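Local structure of proline iminopeptidase (3WMR) at residues 156-161 with 236-241; 60-65 with 214-219; 67-72 with 302-307. The protein is an alpha/beta hydrolase-fold amidohydrolase acting on polyketide substrates, grouped with the proline iminopeptidases, which release N-terminal proline from peptides. All coordinates share one frame; numbering follows the deposited sequence.

Contact 1: residues 156-161 with 236-241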
loop_
_atom_site.group_PDB
_atom_site.type_symbol
_atom_site.label_atom_id
_atom_site.label_comp_id
_atom_site.label_asym_id
_atom_site.label_seq_id
_atom_site.Cartn_x
_atom_site.Cartn_y
_atom_site.Cartn_z
ATOM N N LYS A 156 12.254 -9.244 -3.846
ATOM C CA LYS A 156 13.545 -9.513 -4.481
ATOM C C LYS A 156 13.751 -8.653 -5.708
ATOM O O LYS A 156 14.809 -8.018 -5.865
ATOM C CB LYS A 156 13.672 -10.987 -4.899
ATOM C CG LYS A 156 13.803 -11.927 -3.735
ATOM C CD LYS A 156 14.091 -13.353 -4.210
ATOM C CE LYS A 156 14.015 -14.328 -3.051
ATOM N NZ LYS A 156 15.063 -14.038 -2.020
ATOM N N ILE A 157 12.747 -8.636 -6.585
ATOM C CA ILE A 157 12.798 -7.794 -7.763
ATOM C C ILE A 157 12.828 -6.319 -7.312
ATOM O O ILE A 157 13.543 -5.511 -7.893
ATOM C CB ILE A 157 11.602 -8.036 -8.705
ATOM C CG1 ILE A 157 11.593 -9.483 -9.227
ATOM C CG2 ILE A 157 11.661 -7.083 -9.885
ATOM C CD1 ILE A 157 10.324 -9.863 -9.960
ATOM N N TRP A 158 12.065 -5.992 -6.269
ATOM C CA TRP A 158 12.086 -4.632 -5.695
ATOM C C TRP A 158 13.517 -4.220 -5.385
ATOM O O TRP A 158 13.977 -3.217 -5.896
ATOM C CB TRP A 158 11.214 -4.576 -4.437
ATOM C CG TRP A 158 11.098 -3.205 -3.757
ATOM C CD1 TRP A 158 11.874 -2.741 -2.750
ATOM C CD2 TRP A 158 10.102 -2.196 -3.993
ATOM N NE1 TRP A 158 11.442 -1.512 -2.342
ATOM C CE2 TRP A 158 10.375 -1.133 -3.112
ATOM C CE3 TRP A 158 9.032 -2.076 -4.882
ATOM C CZ2 TRP A 158 9.602 0.027 -3.078
ATOM C CZ3 TRP A 158 8.257 -0.911 -4.851
ATOM C CH2 TRP A 158 8.544 0.119 -3.956
ATOM N N LEU A 159 14.240 -5.024 -4.597
ATOM C CA LEU A 159 15.603 -4.678 -4.222
ATOM C C LEU A 159 16.562 -4.574 -5.411
ATOM O O LEU A 159 17.439 -3.721 -5.401
ATOM C CB LEU A 159 16.158 -5.613 -3.140
ATOM C CG LEU A 159 15.701 -5.246 -1.727
ATOM C CD1 LEU A 159 16.090 -6.331 -0.736
ATOM C CD2 LEU A 159 16.270 -3.885 -1.316
ATOM N N GLN A 160 16.399 -5.409 -6.433
ATOM C CA GLN A 160 17.190 -5.244 -7.669
ATOM C C GLN A 160 16.910 -3.905 -8.349
ATOM O O GLN A 160 17.828 -3.186 -8.798
ATOM C CB GLN A 160 16.915 -6.403 -8.632
ATOM C CG GLN A 160 17.478 -7.698 -8.096
ATOM C CD GLN A 160 16.977 -8.955 -8.780
ATOM O OE1 GLN A 160 15.943 -8.969 -9.441
ATOM N NE2 GLN A 160 17.729 -10.035 -8.605
ATOM N N GLU A 161 15.637 -3.548 -8.404
ATOM C CA GLU A 161 15.251 -2.308 -9.040
ATOM C C GLU A 161 15.681 -1.076 -8.227
ATOM O O GLU A 161 16.071 -0.071 -8.815
ATOM C CB GLU A 161 13.748 -2.311 -9.363
ATOM C CG GLU A 161 13.417 -3.226 -10.531
ATOM C CD GLU A 161 13.956 -2.687 -11.844
ATOM O OE1 GLU A 161 13.317 -1.781 -12.442
ATOM O OE2 GLU A 161 15.033 -3.163 -12.278
ATOM N N PHE A 236 13.236 2.046 0.158
ATOM C CA PHE A 236 14.207 1.324 -0.673
ATOM C C PHE A 236 15.180 0.427 0.119
ATOM O O PHE A 236 15.651 -0.597 -0.411
ATOM C CB PHE A 236 14.974 2.282 -1.596
ATOM C CG PHE A 236 15.663 3.432 -0.880
ATOM C CD1 PHE A 236 15.099 4.706 -0.873
ATOM C CD2 PHE A 236 16.878 3.246 -0.237
ATOM C CE1 PHE A 236 15.742 5.765 -0.244
ATOM C CE2 PHE A 236 17.517 4.309 0.401
ATOM C CZ PHE A 236 16.947 5.562 0.395
ATOM N N HIS A 237 15.478 0.794 1.366
ATOM C CA HIS A 237 16.398 0.007 2.215
ATOM C C HIS A 237 15.572 -1.053 2.930
ATOM O O HIS A 237 15.274 -0.948 4.124
ATOM C CB HIS A 237 17.168 0.902 3.204
ATOM C CG HIS A 237 18.339 0.231 3.873
ATOM N ND1 HIS A 237 19.262 -0.536 3.187
ATOM C CD2 HIS A 237 18.760 0.255 5.161
ATOM C CE1 HIS A 237 20.190 -0.968 4.025
ATOM N NE2 HIS A 237 19.911 -0.499 5.229
ATOM N N VAL A 238 15.189 -2.079 2.168
ATOM C CA VAL A 238 14.323 -3.136 2.691
ATOM C C VAL A 238 15.191 -4.219 3.324
ATOM O O VAL A 238 15.729 -5.084 2.626
ATOM C CB VAL A 238 13.455 -3.760 1.585
ATOM C CG1 VAL A 238 12.646 -4.948 2.124
ATOM C CG2 VAL A 238 12.537 -2.725 0.997
ATOM N N ILE A 239 15.323 -4.153 4.641
ATOM C CA ILE A 239 16.116 -5.113 5.396
ATOM C C ILE A 239 15.293 -5.848 6.461
ATOM O O ILE A 239 15.843 -6.607 7.262
ATOM C CB ILE A 239 17.340 -4.421 6.067
ATOM C CG1 ILE A 239 16.904 -3.349 7.063
ATOM C CG2 ILE A 239 18.260 -3.840 5.016
ATOM C CD1 ILE A 239 18.039 -2.815 7.920
ATOM N N GLY A 240 13.981 -5.616 6.481
ATOM C CA GLY A 240 13.094 -6.238 7.449
ATOM C C GLY A 240 12.743 -7.640 6.993
ATOM O O GLY A 240 13.303 -8.128 6.014
ATOM N N THR A 241 11.810 -8.271 7.699
ATOM C CA THR A 241 11.455 -9.672 7.465
ATOM C C THR A 241 10.782 -9.953 6.117
ATOM O O THR A 241 10.731 -11.101 5.713
ATOM C CB THR A 241 10.529 -10.215 8.574
ATOM O OG1 THR A 241 9.360 -9.404 8.662
ATOM C CG2 THR A 241 11.241 -10.231 9.920
#
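W158 and L159, consecutive residues of helix 155-166, receive V238 and the backbone of F236, a worked example of how a helix can hold an irregular chain without a single hydrogen bond between the two segments. The apolar contacts centre on V238. Its CG2 methyl lies 3.7 Å from NE1 of W158 and 3.8 Å from CD1 of the same indole, so the five-membered ring does the touching, and the two side chains meet roughly at right angles. With CG anti to the backbone N (chi1 -178°), W158 directs this ring at the loop. L159 adds the second wall: its CD2 approaches CB of V238 to 4.0 Å.

A second kind of contact sets methyls against carbonyl oxygens. CD2 of L159 sits 3.5 Å from O of F236, while CD1 of the same leucine lies 3.6 Å from O of V238. The fork of L159 thus spans the carbonyls of the two residues flanking H237, the centre of an inverse gamma turn. Polar needs are met from outside: R243 NH1 donates to the V238 carbonyl, and the indole N-H of W158 bonds to the backbone oxygen of E235, the residue just before 236-241. That bond probably helps to hold the indole's rotation. The W158 side chain comes within about 4 Å of that of H293 and about 5 Å of that of D266, both predicted active-site residues.

In the fold, the contact belongs to the mainly helical insertion between strands 143-149 and 258-263, the position of the cap domain in many alpha/beta hydrolases, including the S33 peptidases. The F236 ring turns away from the contact, among helices 171-183 and 189-202, where it meets F198; V238 also touches M155, and W158 rests on P152 and E267.

Contact 2: residues 60-65 with 214-219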
loop_
_atom_site.group_PDB
_atom_site.type_symbol
_atom_site.label_atom_id
_atom_site.label_comp_id
_atom_site.label_asym_id
_atom_site.label_seq_id
_atom_site.Cartn_x
_atom_site.Cartn_y
_atom_site.Cartn_z
ATOM N N HIS A 60 -3.724 4.669 7.004
ATOM C CA HIS A 60 -4.686 5.003 5.947
ATOM C C HIS A 60 -4.590 6.445 5.471
ATOM O O HIS A 60 -5.117 6.783 4.410
ATOM C CB HIS A 60 -6.119 4.820 6.449
ATOM C CG HIS A 60 -6.621 5.983 7.260
ATOM N ND1 HIS A 60 -6.301 6.160 8.590
ATOM C CD2 HIS A 60 -7.390 7.043 6.915
ATOM C CE1 HIS A 60 -6.857 7.277 9.031
ATOM N NE2 HIS A 60 -7.519 7.833 8.032
ATOM N N ASP A 61 -3.949 7.293 6.273
ATOM C CA ASP A 61 -4.070 8.758 6.128
ATOM C C ASP A 61 -3.685 9.272 4.751
ATOM O O ASP A 61 -4.408 10.068 4.166
ATOM C CB ASP A 61 -3.225 9.485 7.192
ATOM C CG ASP A 61 -3.678 9.179 8.599
ATOM O OD1 ASP A 61 -4.348 10.040 9.212
ATOM O OD2 ASP A 61 -3.361 8.076 9.092
ATOM N N TYR A 62 -2.549 8.820 4.232
ATOM C CA TYR A 62 -2.088 9.223 2.885
ATOM C C TYR A 62 -3.014 8.776 1.741
ATOM O O TYR A 62 -2.859 9.232 0.612
ATOM C CB TYR A 62 -0.648 8.738 2.630
ATOM C CG TYR A 62 -0.540 7.270 2.203
ATOM C CD1 TYR A 62 -0.677 6.252 3.131
ATOM C CD2 TYR A 62 -0.282 6.916 0.872
ATOM C CE1 TYR A 62 -0.599 4.918 2.758
ATOM C CE2 TYR A 62 -0.186 5.564 0.489
ATOM C CZ TYR A 62 -0.354 4.576 1.444
ATOM O OH TYR A 62 -0.283 3.239 1.113
ATOM N N LEU A 63 -3.965 7.880 2.027
ATOM C CA LEU A 63 -4.943 7.439 1.027
ATOM C C LEU A 63 -6.253 8.226 1.075
ATOM O O LEU A 63 -7.193 7.879 0.354
ATOM C CB LEU A 63 -5.239 5.935 1.190
ATOM C CG LEU A 63 -4.083 4.988 0.879
ATOM C CD1 LEU A 63 -4.480 3.545 1.131
ATOM C CD2 LEU A 63 -3.608 5.144 -0.555
ATOM N N LEU A 64 -6.324 9.286 1.894
ATOM C CA LEU A 64 -7.609 9.972 2.160
ATOM C C LEU A 64 -8.198 10.667 0.932
ATOM O O LEU A 64 -9.397 10.797 0.831
ATOM C CB LEU A 64 -7.485 10.979 3.314
ATOM C CG LEU A 64 -7.619 10.377 4.712
ATOM C CD1 LEU A 64 -7.206 11.400 5.776
ATOM C CD2 LEU A 64 -9.036 9.878 4.954
ATOM N N ALA A 65 -7.356 11.048 -0.012
ATOM C CA ALA A 65 -7.797 11.537 -1.325
ATOM C C ALA A 65 -8.839 10.665 -2.015
ATOM O O ALA A 65 -9.694 11.157 -2.750
ATOM C CB ALA A 65 -6.593 11.678 -2.232
ATOM N N ALA A 214 2.377 13.485 4.723
ATOM C CA ALA A 214 3.080 13.804 5.958
ATOM C C ALA A 214 2.411 13.154 7.172
ATOM O O ALA A 214 3.099 12.599 8.060
ATOM C CB ALA A 214 3.162 15.311 6.135
ATOM N N ALA A 215 1.078 13.184 7.202
ATOM C CA ALA A 215 0.347 12.580 8.305
ATOM C C ALA A 215 0.779 11.128 8.511
ATOM O O ALA A 215 1.132 10.729 9.627
ATOM C CB ALA A 215 -1.148 12.672 8.084
ATOM N N THR A 216 0.776 10.346 7.435
ATOM C CA THR A 216 1.172 8.937 7.538
ATOM C C THR A 216 2.654 8.791 7.925
ATOM O O THR A 216 3.002 7.970 8.794
ATOM C CB THR A 216 0.829 8.158 6.245
ATOM O OG1 THR A 216 -0.551 7.768 6.278
ATOM C CG2 THR A 216 1.655 6.896 6.112
ATOM N N PHE A 217 3.515 9.558 7.258
ATOM C CA PHE A 217 4.953 9.592 7.546
ATOM C C PHE A 217 5.257 9.774 9.047
ATOM O O PHE A 217 6.125 9.090 9.600
ATOM C CB PHE A 217 5.629 10.692 6.719
ATOM C CG PHE A 217 7.106 10.500 6.556
ATOM C CD1 PHE A 217 7.602 9.630 5.589
ATOM C CD2 PHE A 217 8.008 11.152 7.393
ATOM C CE1 PHE A 217 8.969 9.430 5.452
ATOM C CE2 PHE A 217 9.375 10.956 7.255
ATOM C CZ PHE A 217 9.856 10.102 6.284
ATOM N N MET A 218 4.520 10.673 9.710
ATOM C CA MET A 218 4.702 10.927 11.141
ATOM C C MET A 218 4.099 9.840 12.029
ATOM O O MET A 218 4.566 9.639 13.149
ATOM C CB MET A 218 4.133 12.297 11.533
ATOM C CG MET A 218 4.912 13.485 10.950
ATOM S SD MET A 218 6.680 13.494 11.337
ATOM C CE MET A 218 6.640 13.427 13.131
ATOM N N GLU A 219 3.062 9.149 11.552
ATOM C CA GLU A 219 2.535 7.996 12.288
ATOM C C GLU A 219 3.572 6.877 12.338
ATOM O O GLU A 219 3.680 6.153 13.339
ATOM C CB GLU A 219 1.237 7.485 11.669
ATOM C CG GLU A 219 0.045 8.418 11.826
ATOM C CD GLU A 219 -0.635 8.317 13.187
ATOM O OE1 GLU A 219 -0.579 7.256 13.845
ATOM O OE2 GLU A 219 -1.252 9.314 13.602
#
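T216, D61 and Y62 carry this contact, in which a cap helix of the alpha/beta hydrolase fold, 211-222, meets the 3-10 segment that lies in the connection between core strands 49-52 and 76-80. T216 is the hub. Its OG1 accepts the backbone N-H of Y62 at 3.0 Å, with an N-H...O angle of 152°, and also hydrogen-bonds to OG1 of T59. Two bonds therefore grip a hydroxyl on a buried residue. OG1 lies anti to the threonine's own carbonyl carbon (chi1 -82°), the rotation that turns it to the 3-10 segment and leaves the CG2 methyl beside Y62.

D61 meets the helix through its methylene rather than its carboxylate: CB is 3.3 Å from OG1 of T216 and 3.9 Å from CB of A215. OD2 of D61 bonds instead to the T59 hydroxyl, so T59 links both sides of the contact. E219, one turn on from A215, keeps its OE2 5.1 Å from OD2 of D61, close enough that the like charges may disfavour each other mildly.

Y62 offers the helix the edge of its ring, while its far end is held by Q125 and the backbone N of G54; its side chain comes within about 5 Å of that of S126, the predicted nucleophile. At that edge, CD1 of Y62 lies 3.5 Å from OG1 of T216, near the ring plane, and 3.8 Å from the CG2 methyl of the same threonine.

Contact 3: residues 67-72 with 302-307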
loop_
_atom_site.group_PDB
_atom_site.type_symbol
_atom_site.label_atom_id
_atom_site.label_comp_id
_atom_site.label_asym_id
_atom_site.label_seq_id
_atom_site.Cartn_x
_atom_site.Cartn_y
_atom_site.Cartn_z
ATOM N N THR A 67 -11.440 9.284 -1.005
ATOM C CA THR A 67 -12.846 9.620 -0.730
ATOM C C THR A 67 -13.518 10.261 -1.949
ATOM O O THR A 67 -14.731 10.313 -2.012
ATOM C CB THR A 67 -13.000 10.580 0.463
ATOM O OG1 THR A 67 -12.224 11.751 0.221
ATOM C CG2 THR A 67 -12.536 9.921 1.772
ATOM N N SER A 68 -12.739 10.746 -2.914
ATOM C CA SER A 68 -13.309 11.260 -4.156
ATOM C C SER A 68 -14.203 10.237 -4.848
ATOM O O SER A 68 -15.198 10.594 -5.457
ATOM C CB SER A 68 -12.209 11.715 -5.118
ATOM O OG SER A 68 -11.465 10.613 -5.630
ATOM N N LEU A 69 -13.857 8.955 -4.764
ATOM C CA LEU A 69 -14.679 7.927 -5.393
ATOM C C LEU A 69 -16.150 7.912 -4.954
ATOM O O LEU A 69 -17.012 7.497 -5.736
ATOM C CB LEU A 69 -14.058 6.525 -5.187
ATOM C CG LEU A 69 -12.583 6.384 -5.574
ATOM C CD1 LEU A 69 -12.093 4.995 -5.189
ATOM C CD2 LEU A 69 -12.351 6.641 -7.050
ATOM N N THR A 70 -16.443 8.371 -3.727
ATOM C CA THR A 70 -17.833 8.445 -3.246
ATOM C C THR A 70 -18.657 9.444 -4.072
ATOM O O THR A 70 -19.875 9.371 -4.104
ATOM C CB THR A 70 -17.938 8.804 -1.747
ATOM O OG1 THR A 70 -17.395 10.117 -1.524
ATOM C CG2 THR A 70 -17.200 7.785 -0.891
ATOM N N GLU A 71 -17.978 10.332 -4.776
ATOM C CA GLU A 71 -18.626 11.304 -5.659
ATOM C C GLU A 71 -19.403 10.581 -6.769
ATOM O O GLU A 71 -20.429 11.080 -7.246
ATOM C CB GLU A 71 -17.550 12.217 -6.240
ATOM C CG GLU A 71 -18.013 13.407 -7.053
ATOM C CD GLU A 71 -16.913 13.894 -7.979
ATOM O OE1 GLU A 71 -15.774 14.103 -7.497
ATOM O OE2 GLU A 71 -17.186 14.043 -9.191
ATOM N N ALA A 72 -18.925 9.390 -7.144
ATOM C CA ALA A 72 -19.553 8.574 -8.189
ATOM C C ALA A 72 -20.329 7.388 -7.620
ATOM O O ALA A 72 -20.640 6.440 -8.347
ATOM C CB ALA A 72 -18.495 8.092 -9.182
ATOM N N ARG A 302 -6.668 12.406 -12.779
ATOM C CA ARG A 302 -6.422 11.276 -13.681
ATOM C C ARG A 302 -6.521 9.911 -12.956
ATOM O O ARG A 302 -7.036 8.943 -13.507
ATOM C CB ARG A 302 -5.063 11.437 -14.371
ATOM C CG ARG A 302 -4.713 10.348 -15.384
ATOM C CD ARG A 302 -5.758 10.241 -16.479
ATOM N NE ARG A 302 -5.638 8.998 -17.248
ATOM C CZ ARG A 302 -6.604 8.491 -18.015
ATOM N NH1 ARG A 302 -7.783 9.101 -18.129
ATOM N NH2 ARG A 302 -6.395 7.358 -18.668
ATOM N N PHE A 303 -6.028 9.859 -11.723
ATOM C CA PHE A 303 -6.164 8.680 -10.898
ATOM C C PHE A 303 -7.642 8.351 -10.642
ATOM O O PHE A 303 -8.077 7.188 -10.781
ATOM C CB PHE A 303 -5.410 8.866 -9.579
ATOM C CG PHE A 303 -5.610 7.740 -8.619
ATOM C CD1 PHE A 303 -4.727 6.670 -8.592
ATOM C CD2 PHE A 303 -6.696 7.735 -7.764
ATOM C CE1 PHE A 303 -4.922 5.620 -7.720
ATOM C CE2 PHE A 303 -6.892 6.699 -6.882
ATOM C CZ PHE A 303 -6.001 5.634 -6.863
ATOM N N HIS A 304 -8.401 9.372 -10.259
ATOM C CA HIS A 304 -9.842 9.252 -10.072
ATOM C C HIS A 304 -10.529 8.703 -11.322
ATOM O O HIS A 304 -11.275 7.737 -11.228
ATOM C CB HIS A 304 -10.445 10.608 -9.692
ATOM C CG HIS A 304 -11.934 10.593 -9.583
ATOM N ND1 HIS A 304 -12.590 10.422 -8.384
ATOM C CD2 HIS A 304 -12.896 10.740 -10.523
ATOM C CE1 HIS A 304 -13.894 10.462 -8.591
ATOM N NE2 HIS A 304 -14.105 10.646 -9.882
ATOM N N GLU A 305 -10.284 9.326 -12.480
ATOM C CA GLU A 305 -10.845 8.858 -13.750
ATOM C C GLU A 305 -10.504 7.387 -14.029
ATOM O O GLU A 305 -11.353 6.616 -14.476
ATOM C CB GLU A 305 -10.345 9.709 -14.922
ATOM C CG GLU A 305 -10.935 11.112 -14.997
ATOM C CD GLU A 305 -10.253 11.997 -16.041
ATOM O OE1 GLU A 305 -9.268 11.549 -16.681
ATOM O OE2 GLU A 305 -10.703 13.155 -16.216
ATOM N N VAL A 306 -9.257 7.007 -13.776
ATOM C CA VAL A 306 -8.812 5.646 -14.072
ATOM C C VAL A 306 -9.537 4.660 -13.166
ATOM O O VAL A 306 -10.080 3.675 -13.636
ATOM C CB VAL A 306 -7.288 5.503 -13.947
ATOM C CG1 VAL A 306 -6.870 4.030 -13.979
ATOM C CG2 VAL A 306 -6.605 6.256 -15.073
ATOM N N MET A 307 -9.591 4.976 -11.879
ATOM C CA MET A 307 -10.297 4.160 -10.911
ATOM C C MET A 307 -11.777 4.008 -11.238
ATOM O O MET A 307 -12.292 2.893 -11.295
ATOM C CB MET A 307 -10.114 4.726 -9.506
ATOM C CG MET A 307 -8.754 4.422 -8.893
ATOM S SD MET A 307 -8.464 2.646 -8.674
ATOM C CE MET A 307 -9.748 2.230 -7.508
#
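S68 and H304 meet side chain to side chain, the hydroxyl reaching the imidazole at its edge, near the ring plane. OG of S68 and ND1 of H304 are 3.0 Å apart and share a hydrogen bond in which either may be the donor. The torsions explain the meeting. H304 has CG anti to its backbone N (chi1 176°), which swings the ring off the helix, and S68 holds OG between its backbone N and carbonyl carbon (chi1 70°). The CE1 corner of H304 also approaches O of S68 to 3.4 Å. Replacing H304 with an alanine would probably leave the S68 hydroxyl with just its weak bond to O of A65 and open a gap beside L69.

This is where the last helix of the alpha/beta hydrolase domain, 300-312, flanks the sheet: F303, V306 and M307 rest on strand 258-263, while L69 reaches V76 of strand 76-80. L69 and H304 run past each other in opposite directions, and CD2 of L69 stands 4.0 Å from ND1 of H304. The same methyl touches CB of M307 at 3.8 Å. M307 has CG anti to its carbonyl carbon (chi1 -77°), which sets CG 3.5 Å above the F303 ring, toward the rim; the chain bends again at chi2 and chi3. At the outer margin, OE1 of E71 comes to 4.2 Å from CE1 of H304.

From the N terminus, the connection after strand 49-52 supplies two first partners in quick succession: 60-65 opens contact 2 and 67-72 opens contact 3. After further core strands, ending with 143-149, the chain enters the cap, where 156-161 opens contact 1. Helix 211-222 closes contact 2, the loop at 236-241 closes contact 1, and helix 300-312 finally closes contact 3. Contact 2 crosses both of the others, whereas contact 1 falls wholly within the span of contact 3. Contact 1 ties cap to cap, contact 2 cap to core, and contact 3 the C-terminal helix to the core. Contacts 1 and 3 lie on opposite sides of the chain's centre, their own centres about 31 Å apart.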